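Local coordinates for protein citrate lyase, subunit 1 (Methanosaeta concilii, PDB 6HXI) that probably catalyses, with its partner subunit, the ATP-dependent conversion of citrate and coenzyme A into acetyl-CoA and oxaloacetate, and binds citrate in its succinyl-CoA-synthetase-like domain, at residues C[305-311]-C[345-351]; C[273-279]-C[300-306]; C[247-251]-C[316-320]. All coordinates share one frame; numbering follows the deposited sequence.

Contact 1 of 3, residues C[305-311]-C[345-351]; sequences YSGDPNT and FTDVAKT. With COA (coenzyme A), chain G; FLC (citrate anion), chain M.
Asp308 and Thr346 meet where two loops at strand and helix ends close round citrate, in the citrate-binding domain of the succinyl-CoA synthetase type. Three hydrogen bonds join the segments. Asp308 N donates to Thr346 OG1 at 3.1 Å. In return Asp347 N points almost straight (177°) at Asp308 OD1, 2.8 Å away, meeting it from above the carboxylate plane; the aspartate reaches there because its CG lies anti to the backbone N (chi1 -166°). Farther along, the hydroxyl of Thr311 donates to Lys350 O, tying the first residue of helix 311-325 to helix 348-361.

The citrate bonds draw on the same loops. Gly307 N donates to the citrate hydroxyl, which itself donates to Thr346 OG1 (2.7 Å from FLC OHB), while the adjacent amides of Phe345 and Thr346 both give their hydrogens to one carboxylate oxygen, OB1. Asn344 and Arg377 add further bonds to the anion, as does Gly180 of the alpha-subunit chain.

Packing and helix capping complete the contact. The Phe345 ring has citrate OB1 over one face and coenzyme A at its edge, and its CE2 lies 3.6 Å from Gly307 C. Glycine suits position 307 because its phi is positive and a CB would strike coenzyme A O5P. Asp347 is the N-cap of helix 348-361, accepting weakly from Ala349 N and Lys350 N. One turn on, Thr351 OG1 donates to Asp347 O and takes a hydrogen from a water, 2.7 Å away, that also bonds Tyr305 OH.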
loop_
_atom_site.group_PDB
_atom_site.type_symbol
_atom_site.label_atom_id
_atom_site.label_comp_id
_atom_site.label_asym_id
_atom_site.label_seq_id
_atom_site.Cartn_x
_atom_site.Cartn_y
_atom_site.Cartn_z
ATOM N N TYR C 305 -35.989 -17.170 -36.245
ATOM C CA TYR C 305 -34.996 -16.637 -35.310
ATOM C C TYR C 305 -33.643 -16.733 -36.021
ATOM O O TYR C 305 -33.366 -17.728 -36.686
ATOM C CB TYR C 305 -35.000 -17.344 -33.938
ATOM C CG TYR C 305 -34.355 -18.709 -33.928
ATOM C CD1 TYR C 305 -35.078 -19.847 -34.277
ATOM C CD2 TYR C 305 -33.024 -18.869 -33.554
ATOM C CE1 TYR C 305 -34.486 -21.107 -34.269
ATOM C CE2 TYR C 305 -32.415 -20.122 -33.561
ATOM C CZ TYR C 305 -33.153 -21.240 -33.909
ATOM O OH TYR C 305 -32.550 -22.467 -33.923
ATOM N N SER C 306 -32.844 -15.679 -35.960
ATOM C CA SER C 306 -31.525 -15.626 -36.592
ATOM C C SER C 306 -30.749 -14.474 -35.983
ATOM O O SER C 306 -31.188 -13.908 -34.995
ATOM C CB SER C 306 -31.664 -15.438 -38.100
ATOM O OG SER C 306 -32.393 -14.249 -38.347
ATOM N N GLY C 307 -29.611 -14.144 -36.559
ATOM C CA GLY C 307 -28.781 -13.040 -36.080
ATOM C C GLY C 307 -28.178 -13.268 -34.713
ATOM O O GLY C 307 -28.020 -12.327 -33.933
ATOM N N ASP C 308 -27.838 -14.532 -34.424
ATOM C CA ASP C 308 -27.229 -15.013 -33.174
ATOM C C ASP C 308 -27.955 -14.531 -31.892
ATOM O O ASP C 308 -27.356 -13.780 -31.111
ATOM C CB ASP C 308 -25.721 -14.709 -33.117
ATOM C CG ASP C 308 -24.942 -15.459 -32.028
ATOM O OD1 ASP C 308 -25.378 -16.583 -31.629
ATOM O OD2 ASP C 308 -23.878 -14.946 -31.600
ATOM N N PRO C 309 -29.227 -14.968 -31.635
ATOM C CA PRO C 309 -29.890 -14.568 -30.380
ATOM C C PRO C 309 -29.309 -15.319 -29.184
ATOM O O PRO C 309 -28.891 -16.466 -29.341
ATOM C CB PRO C 309 -31.361 -14.938 -30.614
ATOM C CG PRO C 309 -31.362 -15.973 -31.668
ATOM C CD PRO C 309 -30.090 -15.861 -32.455
ATOM N N ASN C 310 -29.275 -14.682 -27.985
ATOM C CA ASN C 310 -28.754 -15.332 -26.786
ATOM C C ASN C 310 -29.714 -16.395 -26.233
ATOM O O ASN C 310 -30.855 -16.499 -26.687
ATOM C CB ASN C 310 -28.350 -14.308 -25.705
ATOM C CG ASN C 310 -29.460 -13.422 -25.185
ATOM O OD1 ASN C 310 -30.566 -13.869 -24.853
ATOM N ND2 ASN C 310 -29.157 -12.139 -25.031
ATOM N N THR C 311 -29.236 -17.179 -25.244
ATOM C CA THR C 311 -29.979 -18.243 -24.563
ATOM C C THR C 311 -31.338 -17.776 -24.008
ATOM O O THR C 311 -32.336 -18.454 -24.202
ATOM C CB THR C 311 -29.087 -18.862 -23.477
ATOM O OG1 THR C 311 -27.936 -19.388 -24.113
ATOM C CG2 THR C 311 -29.788 -19.969 -22.688
ATOM N N PHE C 345 -23.022 -17.887 -38.106
ATOM C CA PHE C 345 -22.542 -17.290 -36.865
ATOM C C PHE C 345 -23.429 -17.546 -35.655
ATOM O O PHE C 345 -22.915 -17.479 -34.543
ATOM C CB PHE C 345 -22.245 -15.786 -37.033
ATOM C CG PHE C 345 -23.420 -14.870 -37.301
ATOM C CD1 PHE C 345 -23.906 -14.692 -38.599
ATOM C CD2 PHE C 345 -24.004 -14.145 -36.270
ATOM C CE1 PHE C 345 -24.980 -13.820 -38.849
ATOM C CE2 PHE C 345 -25.082 -13.283 -36.518
ATOM C CZ PHE C 345 -25.556 -13.122 -37.804
ATOM N N THR C 346 -24.728 -17.828 -35.848
ATOM C CA THR C 346 -25.656 -18.156 -34.758
ATOM C C THR C 346 -25.077 -19.331 -34.013
ATOM O O THR C 346 -24.798 -20.368 -34.619
ATOM C CB THR C 346 -27.057 -18.445 -35.313
ATOM O OG1 THR C 346 -27.576 -17.255 -35.922
ATOM C CG2 THR C 346 -28.050 -18.946 -34.241
ATOM N N ASP C 347 -24.831 -19.151 -32.718
ATOM C CA ASP C 347 -24.280 -20.203 -31.870
ATOM C C ASP C 347 -25.348 -21.277 -31.570
ATOM O O ASP C 347 -26.346 -21.000 -30.906
ATOM C CB ASP C 347 -23.715 -19.596 -30.573
ATOM C CG ASP C 347 -22.643 -20.458 -29.942
ATOM O OD1 ASP C 347 -22.977 -21.570 -29.458
ATOM O OD2 ASP C 347 -21.464 -20.035 -29.951
ATOM N N VAL C 348 -25.138 -22.499 -32.057
ATOM C CA VAL C 348 -26.125 -23.575 -31.885
ATOM C C VAL C 348 -26.193 -24.065 -30.424
ATOM O O VAL C 348 -27.260 -24.481 -29.967
ATOM C CB VAL C 348 -25.900 -24.728 -32.903
ATOM C CG1 VAL C 348 -26.987 -25.804 -32.789
ATOM C CG2 VAL C 348 -25.821 -24.195 -34.335
ATOM N N ALA C 349 -25.064 -23.999 -29.695
ATOM C CA ALA C 349 -24.975 -24.417 -28.299
ATOM C C ALA C 349 -25.789 -23.510 -27.403
ATOM O O ALA C 349 -26.528 -24.016 -26.557
ATOM C CB ALA C 349 -23.529 -24.434 -27.840
ATOM N N LYS C 350 -25.618 -22.168 -27.552
ATOM C CA LYS C 350 -26.306 -21.124 -26.764
ATOM C C LYS C 350 -27.801 -21.084 -27.076
ATOM O O LYS C 350 -28.611 -20.997 -26.149
ATOM C CB LYS C 350 -25.692 -19.726 -27.017
ATOM C CG LYS C 350 -24.260 -19.566 -26.547
ATOM C CD LYS C 350 -23.744 -18.165 -26.840
ATOM C CE LYS C 350 -22.262 -18.072 -26.580
ATOM N NZ LYS C 350 -21.721 -16.730 -26.920
ATOM N N THR C 351 -28.167 -21.133 -28.386
ATOM C CA THR C 351 -29.573 -21.114 -28.816
ATOM C C THR C 351 -30.290 -22.389 -28.356
ATOM O O THR C 351 -31.341 -22.283 -27.713
ATOM C CB THR C 351 -29.740 -20.856 -30.325
ATOM O OG1 THR C 351 -29.150 -21.906 -31.075
ATOM C CG2 THR C 351 -29.215 -19.505 -30.761
HETATM N N1A COA G . -23.534 2.848 -22.730
HETATM C C2A COA G . -24.223 3.325 -23.772
HETATM N N3A COA G . -24.453 2.749 -24.960
HETATM C C4A COA G . -23.828 1.564 -25.052
HETATM C C5A COA G . -23.077 0.948 -24.066
HETATM C C6A COA G . -22.963 1.624 -22.835
HETATM N N6A COA G . -22.355 1.111 -21.766
HETATM N N7A COA G . -22.502 -0.218 -24.546
HETATM C C8A COA G . -22.919 -0.287 -25.784
HETATM N N9A COA G . -23.721 0.760 -26.163
HETATM C C1B COA G . -24.314 1.002 -27.477
HETATM C C2B COA G . -23.333 1.060 -28.642
HETATM O O2B COA G . -22.720 2.348 -28.738
HETATM C C3B COA G . -24.279 0.777 -29.813
HETATM O O3B COA G . -25.030 1.949 -30.197
HETATM P P3B COA G . -25.612 2.187 -31.663
HETATM O O7A COA G . -26.418 0.982 -32.013
HETATM O O8A COA G . -26.409 3.439 -31.581
HETATM O O9A COA G . -24.388 2.420 -32.567
HETATM C C4B COA G . -25.339 -0.158 -29.218
HETATM O O4B COA G . -25.209 -0.048 -27.785
HETATM C C5B COA G . -25.241 -1.601 -29.641
HETATM O O5B COA G . -23.854 -1.986 -29.566
HETATM P P1A COA G . -23.160 -2.903 -30.728
HETATM O O1A COA G . -21.870 -3.517 -30.323
HETATM O O2A COA G . -23.088 -2.178 -32.063
HETATM O O3A COA G . -24.328 -3.988 -30.778
HETATM P P2A COA G . -24.644 -5.433 -31.367
HETATM O O4A COA G . -24.239 -6.467 -30.395
HETATM O O5A COA G . -26.140 -5.452 -31.579
HETATM O O6A COA G . -23.834 -5.575 -32.764
HETATM C CBP COA G . -24.461 -6.354 -34.989
HETATM C CCP COA G . -24.396 -5.165 -34.024
HETATM C CDP COA G . -25.034 -5.856 -36.323
HETATM C CEP COA G . -23.063 -6.958 -35.230
HETATM C CAP COA G . -25.388 -7.440 -34.376
HETATM O OAP COA G . -26.587 -6.872 -33.881
HETATM C C9P COA G . -25.724 -8.632 -35.262
HETATM O O9P COA G . -24.919 -9.560 -35.377
HETATM N N8P COA G . -26.918 -8.612 -35.876
HETATM C C7P COA G . -27.336 -9.632 -36.828
HETATM C C6P COA G . -27.507 -9.066 -38.211
HETATM C C5P COA G . -28.039 -10.088 -39.188
HETATM O O5P COA G . -28.765 -11.005 -38.808
HETATM N N4P COA G . -27.656 -9.948 -40.456
HETATM C C3P COA G . -27.994 -10.910 -41.498
HETATM C C2P COA G . -27.076 -12.116 -41.501
HETATM S S1P COA G . -27.531 -13.066 -42.977
HETATM C CAC FLC M . -29.075 -19.115 -39.001
HETATM C CA FLC M . -29.096 -17.880 -39.893
HETATM C CB FLC M . -28.066 -16.779 -39.584
HETATM C CBC FLC M . -26.660 -17.421 -39.541
HETATM C CG FLC M . -28.132 -15.665 -40.642
HETATM C CGC FLC M . -29.420 -15.577 -41.454
HETATM O OA1 FLC M . -29.096 -18.931 -37.753
HETATM O OA2 FLC M . -29.095 -20.248 -39.562
HETATM O OB1 FLC M . -26.062 -17.393 -38.449
HETATM O OB2 FLC M . -26.219 -17.922 -40.600
HETATM O OG1 FLC M . -30.358 -14.892 -41.000
HETATM O OG2 FLC M . -29.483 -16.207 -42.538
HETATM O OHB FLC M . -28.362 -16.197 -38.322
HETATM O O HOH W 1 -29.880 -22.601 -33.611
#

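Contact 2 of 3, residues C[273-279]-C[300-306]; sequences VWTMVAG and ANYGEYS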
loop_
_atom_site.group_PDB
_atom_site.type_symbol
_atom_site.label_atom_id
_atom_site.label_comp_id
_atom_site.label_asym_id
_atom_site.label_seq_id
_atom_site.Cartn_x
_atom_site.Cartn_y
_atom_site.Cartn_z
ATOM N N VAL C 273 -48.870 -28.817 -37.038
ATOM C CA VAL C 273 -47.466 -28.644 -37.457
ATOM C C VAL C 273 -46.887 -27.307 -36.948
ATOM O O VAL C 273 -47.279 -26.221 -37.404
ATOM C CB VAL C 273 -47.174 -28.848 -38.969
ATOM C CG1 VAL C 273 -45.660 -28.872 -39.240
ATOM C CG2 VAL C 273 -47.841 -30.101 -39.503
ATOM N N TRP C 274 -45.957 -27.395 -36.011
ATOM C CA TRP C 274 -45.320 -26.188 -35.506
ATOM C C TRP C 274 -43.864 -26.153 -35.940
ATOM O O TRP C 274 -43.225 -27.203 -36.142
ATOM C CB TRP C 274 -45.481 -26.043 -33.991
ATOM C CG TRP C 274 -46.891 -25.780 -33.563
ATOM C CD1 TRP C 274 -47.909 -26.686 -33.482
ATOM C CD2 TRP C 274 -47.438 -24.522 -33.146
ATOM N NE1 TRP C 274 -49.056 -26.071 -33.036
ATOM C CE2 TRP C 274 -48.793 -24.744 -32.814
ATOM C CE3 TRP C 274 -46.922 -23.221 -33.040
ATOM C CZ2 TRP C 274 -49.635 -23.715 -32.390
ATOM C CZ3 TRP C 274 -47.751 -22.207 -32.588
ATOM C CH2 TRP C 274 -49.088 -22.457 -32.275
ATOM N N THR C 275 -43.358 -24.944 -36.143
ATOM C CA THR C 275 -41.995 -24.786 -36.601
ATOM C C THR C 275 -41.197 -23.779 -35.788
ATOM O O THR C 275 -41.712 -22.728 -35.375
ATOM C CB THR C 275 -41.965 -24.403 -38.094
ATOM O OG1 THR C 275 -42.714 -23.198 -38.309
ATOM C CG2 THR C 275 -42.436 -25.531 -39.016
ATOM N N MET C 276 -39.918 -24.090 -35.595
ATOM C CA MET C 276 -38.969 -23.197 -34.959
ATOM C C MET C 276 -37.705 -23.288 -35.787
ATOM O O MET C 276 -36.761 -24.009 -35.454
ATOM C CB MET C 276 -38.760 -23.503 -33.479
ATOM C CG MET C 276 -37.897 -22.465 -32.807
ATOM S SD MET C 276 -37.992 -22.494 -31.015
ATOM C CE MET C 276 -37.709 -24.254 -30.694
ATOM N N VAL C 277 -37.743 -22.596 -36.923
ATOM C CA VAL C 277 -36.679 -22.601 -37.925
ATOM C C VAL C 277 -35.785 -21.370 -37.802
ATOM O O VAL C 277 -36.268 -20.253 -37.618
ATOM C CB VAL C 277 -37.234 -22.803 -39.368
ATOM C CG1 VAL C 277 -36.108 -22.870 -40.390
ATOM C CG2 VAL C 277 -38.103 -24.057 -39.447
ATOM N N ALA C 278 -34.478 -21.602 -37.879
ATOM C CA ALA C 278 -33.486 -20.563 -37.845
ATOM C C ALA C 278 -33.268 -19.986 -39.251
ATOM O O ALA C 278 -33.039 -20.732 -40.210
ATOM C CB ALA C 278 -32.197 -21.117 -37.298
ATOM N N GLY C 279 -33.382 -18.671 -39.371
ATOM C CA GLY C 279 -33.125 -17.971 -40.626
ATOM C C GLY C 279 -34.332 -17.623 -41.461
ATOM O O GLY C 279 -35.288 -18.397 -41.531
ATOM N N ALA C 300 -49.438 -24.473 -38.369
ATOM C CA ALA C 300 -49.879 -23.674 -37.238
ATOM C C ALA C 300 -49.256 -22.283 -37.124
ATOM O O ALA C 300 -49.857 -21.392 -36.502
ATOM C CB ALA C 300 -49.657 -24.444 -35.964
ATOM N N ASN C 301 -48.050 -22.095 -37.695
ATOM C CA ASN C 301 -47.358 -20.811 -37.615
ATOM C C ASN C 301 -46.240 -20.662 -38.642
ATOM O O ASN C 301 -45.793 -21.654 -39.231
ATOM C CB ASN C 301 -46.735 -20.641 -36.215
ATOM C CG ASN C 301 -45.495 -21.491 -36.009
ATOM O OD1 ASN C 301 -45.532 -22.723 -36.051
ATOM N ND2 ASN C 301 -44.363 -20.854 -35.827
ATOM N N TYR C 302 -45.767 -19.414 -38.814
ATOM C CA TYR C 302 -44.582 -19.054 -39.580
ATOM C C TYR C 302 -43.731 -18.284 -38.593
ATOM O O TYR C 302 -44.115 -17.206 -38.142
ATOM C CB TYR C 302 -44.835 -18.219 -40.866
ATOM C CG TYR C 302 -43.526 -17.694 -41.412
ATOM C CD1 TYR C 302 -42.660 -18.528 -42.115
ATOM C CD2 TYR C 302 -43.064 -16.426 -41.063
ATOM C CE1 TYR C 302 -41.378 -18.111 -42.467
ATOM C CE2 TYR C 302 -41.775 -16.004 -41.397
ATOM C CZ TYR C 302 -40.949 -16.838 -42.132
ATOM O OH TYR C 302 -39.695 -16.410 -42.504
ATOM N N GLY C 303 -42.603 -18.868 -38.245
ATOM C CA GLY C 303 -41.650 -18.296 -37.304
ATOM C C GLY C 303 -40.239 -18.301 -37.861
ATOM O O GLY C 303 -39.933 -19.022 -38.827
ATOM N N GLU C 304 -39.366 -17.520 -37.215
ATOM C CA GLU C 304 -37.984 -17.310 -37.624
ATOM C C GLU C 304 -37.195 -16.673 -36.472
ATOM O O GLU C 304 -37.679 -15.755 -35.813
ATOM C CB GLU C 304 -38.009 -16.342 -38.830
ATOM C CG GLU C 304 -36.709 -16.139 -39.556
ATOM C CD GLU C 304 -35.936 -14.911 -39.121
ATOM O OE1 GLU C 304 -36.330 -13.778 -39.479
ATOM O OE2 GLU C 304 -34.924 -15.089 -38.411
ATOM N N TYR C 305 -35.989 -17.170 -36.245
ATOM C CA TYR C 305 -34.996 -16.637 -35.310
ATOM C C TYR C 305 -33.643 -16.733 -36.021
ATOM O O TYR C 305 -33.366 -17.728 -36.686
ATOM C CB TYR C 305 -35.000 -17.344 -33.938
ATOM C CG TYR C 305 -34.355 -18.709 -33.928
ATOM C CD1 TYR C 305 -35.078 -19.847 -34.277
ATOM C CD2 TYR C 305 -33.024 -18.869 -33.554
ATOM C CE1 TYR C 305 -34.486 -21.107 -34.269
ATOM C CE2 TYR C 305 -32.415 -20.122 -33.561
ATOM C CZ TYR C 305 -33.153 -21.240 -33.909
ATOM O OH TYR C 305 -32.550 -22.467 -33.923
ATOM N N SER C 306 -32.844 -15.679 -35.960
ATOM C CA SER C 306 -31.525 -15.626 -36.592
ATOM C C SER C 306 -30.749 -14.474 -35.983
ATOM O O SER C 306 -31.188 -13.908 -34.995
ATOM C CB SER C 306 -31.664 -15.438 -38.100
ATOM O OG SER C 306 -32.393 -14.249 -38.347
HETATM O O HOH W 2 -40.206 -21.347 -37.454
#
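Gly279 N donates to Tyr305 O at 2.8 Å, the shortest hydrogen bond between the two segments. It belongs to a single bridge of Ala278 with Tyr305, in which Tyr305 N also reaches Val277 O weakly. Asn301 uses both ends of its amide on the backbone of Thr275. Its OD1 accepts from Thr275 N at 3.1 Å on an in-plane lone pair, and its ND2 returns a nearly straight bond (174°) to Thr275 O, with that oxygen lying in the amide plane. An asparagine fits here because it carries a donor and an acceptor side by side, as a peptide unit does; with CG set between the backbone N and the carbonyl carbon (chi1 75°), the amide faces the neighbouring strand. One water bridges Thr275 OG1, Val277 N and, weakly, Gly303 O, linking the two backbones.

Strand 273-275 is the outermost strand, within this chain, of the four-stranded parallel sheet of the citrate-binding domain. Strand 301-306, which pairs antiparallel with 261-266, runs nearly parallel to it, 16° between their directions, after a crossover through helix 280-292. The two strands belong to different sheets, their segment axes 6.5 Å apart, and direct backbone bonding is sparse: beyond the bridge there is Ala300 N to Val273 O at the far end.

Alanine methyls meet the rings of Trp274 and Tyr305. Ala300 CB sits over a face of Trp274, 3.4 Å from the centroid of the five-membered ring, a close CH-pi contact. Ala278 CB lies 3.9 Å from the Tyr305 ring centroid, again over the face, while Met276 O comes up to the ring's edge. Glu304, bent at its second torsion, lays CG 3.3 Å from Gly279 O and accepts from Ser306 OG through OE2.

Contact 3 of 3, residues C[247-251]-C[316-320]; sequences EELFI and HYTCT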
loop_
_atom_site.group_PDB
_atom_site.type_symbol
_atom_site.label_atom_id
_atom_site.label_comp_id
_atom_site.label_asym_id
_atom_site.label_seq_id
_atom_site.Cartn_x
_atom_site.Cartn_y
_atom_site.Cartn_z
ATOM N N GLU C 247 -49.053 -13.222 -27.582
ATOM C CA GLU C 247 -47.849 -14.018 -27.811
ATOM C C GLU C 247 -46.989 -13.388 -28.911
ATOM O O GLU C 247 -45.773 -13.255 -28.732
ATOM C CB GLU C 247 -48.212 -15.467 -28.179
ATOM C CG GLU C 247 -48.942 -16.226 -27.075
ATOM C CD GLU C 247 -50.432 -15.952 -26.940
ATOM O OE1 GLU C 247 -51.128 -15.851 -27.979
ATOM O OE2 GLU C 247 -50.901 -15.835 -25.785
ATOM N N GLU C 248 -47.627 -12.986 -30.033
ATOM C CA GLU C 248 -46.954 -12.345 -31.164
ATOM C C GLU C 248 -46.341 -11.005 -30.770
ATOM O O GLU C 248 -45.230 -10.693 -31.197
ATOM C CB GLU C 248 -47.920 -12.136 -32.329
ATOM C CG GLU C 248 -48.202 -13.398 -33.111
ATOM C CD GLU C 248 -49.005 -13.181 -34.373
ATOM O OE1 GLU C 248 -48.846 -12.120 -35.016
ATOM O OE2 GLU C 248 -49.756 -14.106 -34.751
ATOM N N LEU C 249 -47.073 -10.218 -29.962
ATOM C CA LEU C 249 -46.627 -8.911 -29.485
ATOM C C LEU C 249 -45.502 -9.040 -28.458
ATOM O O LEU C 249 -44.647 -8.154 -28.384
ATOM C CB LEU C 249 -47.819 -8.073 -28.968
ATOM C CG LEU C 249 -48.796 -7.616 -30.081
ATOM C CD1 LEU C 249 -50.226 -7.530 -29.587
ATOM C CD2 LEU C 249 -48.343 -6.291 -30.727
ATOM N N PHE C 250 -45.468 -10.173 -27.716
ATOM C CA PHE C 250 -44.417 -10.498 -26.749
ATOM C C PHE C 250 -43.105 -10.790 -27.485
ATOM O O PHE C 250 -42.045 -10.369 -27.026
ATOM C CB PHE C 250 -44.832 -11.701 -25.873
ATOM C CG PHE C 250 -43.728 -12.287 -25.026
ATOM C CD1 PHE C 250 -43.138 -11.545 -24.011
ATOM C CD2 PHE C 250 -43.264 -13.574 -25.256
ATOM C CE1 PHE C 250 -42.096 -12.082 -23.242
ATOM C CE2 PHE C 250 -42.238 -14.118 -24.471
ATOM C CZ PHE C 250 -41.660 -13.369 -23.469
ATOM N N ILE C 251 -43.187 -11.503 -28.637
ATOM C CA ILE C 251 -42.050 -11.876 -29.482
ATOM C C ILE C 251 -41.482 -10.622 -30.169
ATOM O O ILE C 251 -40.255 -10.434 -30.195
ATOM C CB ILE C 251 -42.415 -13.050 -30.444
ATOM C CG1 ILE C 251 -42.765 -14.357 -29.661
ATOM C CG2 ILE C 251 -41.345 -13.315 -31.494
ATOM C CD1 ILE C 251 -41.733 -14.858 -28.585
ATOM N N HIS C 316 -37.315 -17.671 -24.111
ATOM C CA HIS C 316 -38.625 -16.999 -24.126
ATOM C C HIS C 316 -39.422 -17.278 -25.381
ATOM O O HIS C 316 -40.633 -17.447 -25.297
ATOM C CB HIS C 316 -38.493 -15.496 -23.873
ATOM C CG HIS C 316 -38.069 -15.180 -22.477
ATOM N ND1 HIS C 316 -36.905 -14.470 -22.217
ATOM C CD2 HIS C 316 -38.646 -15.519 -21.301
ATOM C CE1 HIS C 316 -36.820 -14.388 -20.898
ATOM N NE2 HIS C 316 -37.844 -15.002 -20.304
ATOM N N TYR C 317 -38.736 -17.366 -26.536
ATOM C CA TYR C 317 -39.311 -17.690 -27.830
ATOM C C TYR C 317 -39.862 -19.121 -27.817
ATOM O O TYR C 317 -41.000 -19.332 -28.234
ATOM C CB TYR C 317 -38.244 -17.537 -28.920
ATOM C CG TYR C 317 -38.774 -17.657 -30.332
ATOM C CD1 TYR C 317 -39.259 -16.542 -31.015
ATOM C CD2 TYR C 317 -38.760 -18.877 -31.000
ATOM C CE1 TYR C 317 -39.731 -16.646 -32.323
ATOM C CE2 TYR C 317 -39.219 -18.988 -32.311
ATOM C CZ TYR C 317 -39.720 -17.875 -32.964
ATOM O OH TYR C 317 -40.186 -17.998 -34.251
ATOM N N THR C 318 -39.050 -20.097 -27.357
ATOM C CA THR C 318 -39.412 -21.515 -27.287
ATOM C C THR C 318 -40.569 -21.716 -26.313
ATOM O O THR C 318 -41.449 -22.528 -26.591
ATOM C CB THR C 318 -38.179 -22.412 -26.972
ATOM O OG1 THR C 318 -37.099 -22.091 -27.847
ATOM C CG2 THR C 318 -38.482 -23.912 -27.103
ATOM N N CYS C 319 -40.579 -20.961 -25.191
ATOM C CA CYS C 319 -41.641 -20.995 -24.174
ATOM C C CYS C 319 -42.963 -20.550 -24.788
ATOM O O CYS C 319 -44.001 -21.134 -24.481
ATOM C CB CYS C 319 -41.278 -20.121 -22.974
ATOM S SG CYS C 319 -40.173 -20.916 -21.778
ATOM N N THR C 320 -42.914 -19.519 -25.664
ATOM C CA THR C 320 -44.077 -18.972 -26.369
ATOM C C THR C 320 -44.683 -20.005 -27.326
ATOM O O THR C 320 -45.896 -20.208 -27.294
ATOM C CB THR C 320 -43.719 -17.658 -27.080
ATOM O OG1 THR C 320 -43.051 -16.806 -26.164
ATOM C CG2 THR C 320 -44.940 -16.936 -27.629
#
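Glu247 begins the contact with its aliphatic part: CB lies 3.6 Å from Thr320 CG2, while the chain, bent at chi2 (80°), carries the carboxylate off to a salt bridge with Arg327. A glutamate thus serves both a buried methyl and a charge partner.

Phe250, one turn further on, has CG anti to the backbone N (chi1 169°), which sends its ring across to the other helix. The ring presents its edge: CE2 stands 3.3 Å from Thr320 OG1, with His316 O also near the ring plane, and CZ meets His316 CB. That carbonyl is already gripped twice, by Thr320 N and by Thr320 OG1 (2.6 Å), which arrive from opposite faces of its plane. The hydroxyl's hydrogen is thereby spent within its own helix, which suits a group facing Phe250 and Ile251.

Ile251 splits its branches. CD1 meets Thr320 tip to tip, 3.4 Å from OG1, and CG2 touches the edge of the Tyr317 ring at CE1, 3.8 Å away. Replacing Thr320 with a glycine would probably open a gap facing Ile251 CD1 and Glu247 CB, and leave His316 O with one grip fewer.

Helices 246-256 and 311-325 run antiparallel here, at 170°, with segment axes 10.5 Å apart. Leu264 adjoins both Ile251 and Thr320, making this a pair of antiparallel helices packed against strand 261-266 of the alpha/beta citrate-binding domain.

The three contacts lie on one side of the chain's centre, within the citrate-binding domain. Contact 1 is partly buried and built round ligands, so backbone amides and hydroxyls turned toward an anion dominate. Contacts 2 and 3 are buried: the former relies on amide-to-backbone bonds, a shared water and methyls over rings, the latter on side-chain packing with no hydrogen bond between its helices. Strand 301-306 serves contacts 1 and 2, which share Tyr305 and Ser306, and leads on to helix 311-325 of contact 3. Contacts 2 and 3 also touch directly, Tyr317 OH accepting a weak bond from Glu304 N and Met276 SD lying beside Thr318.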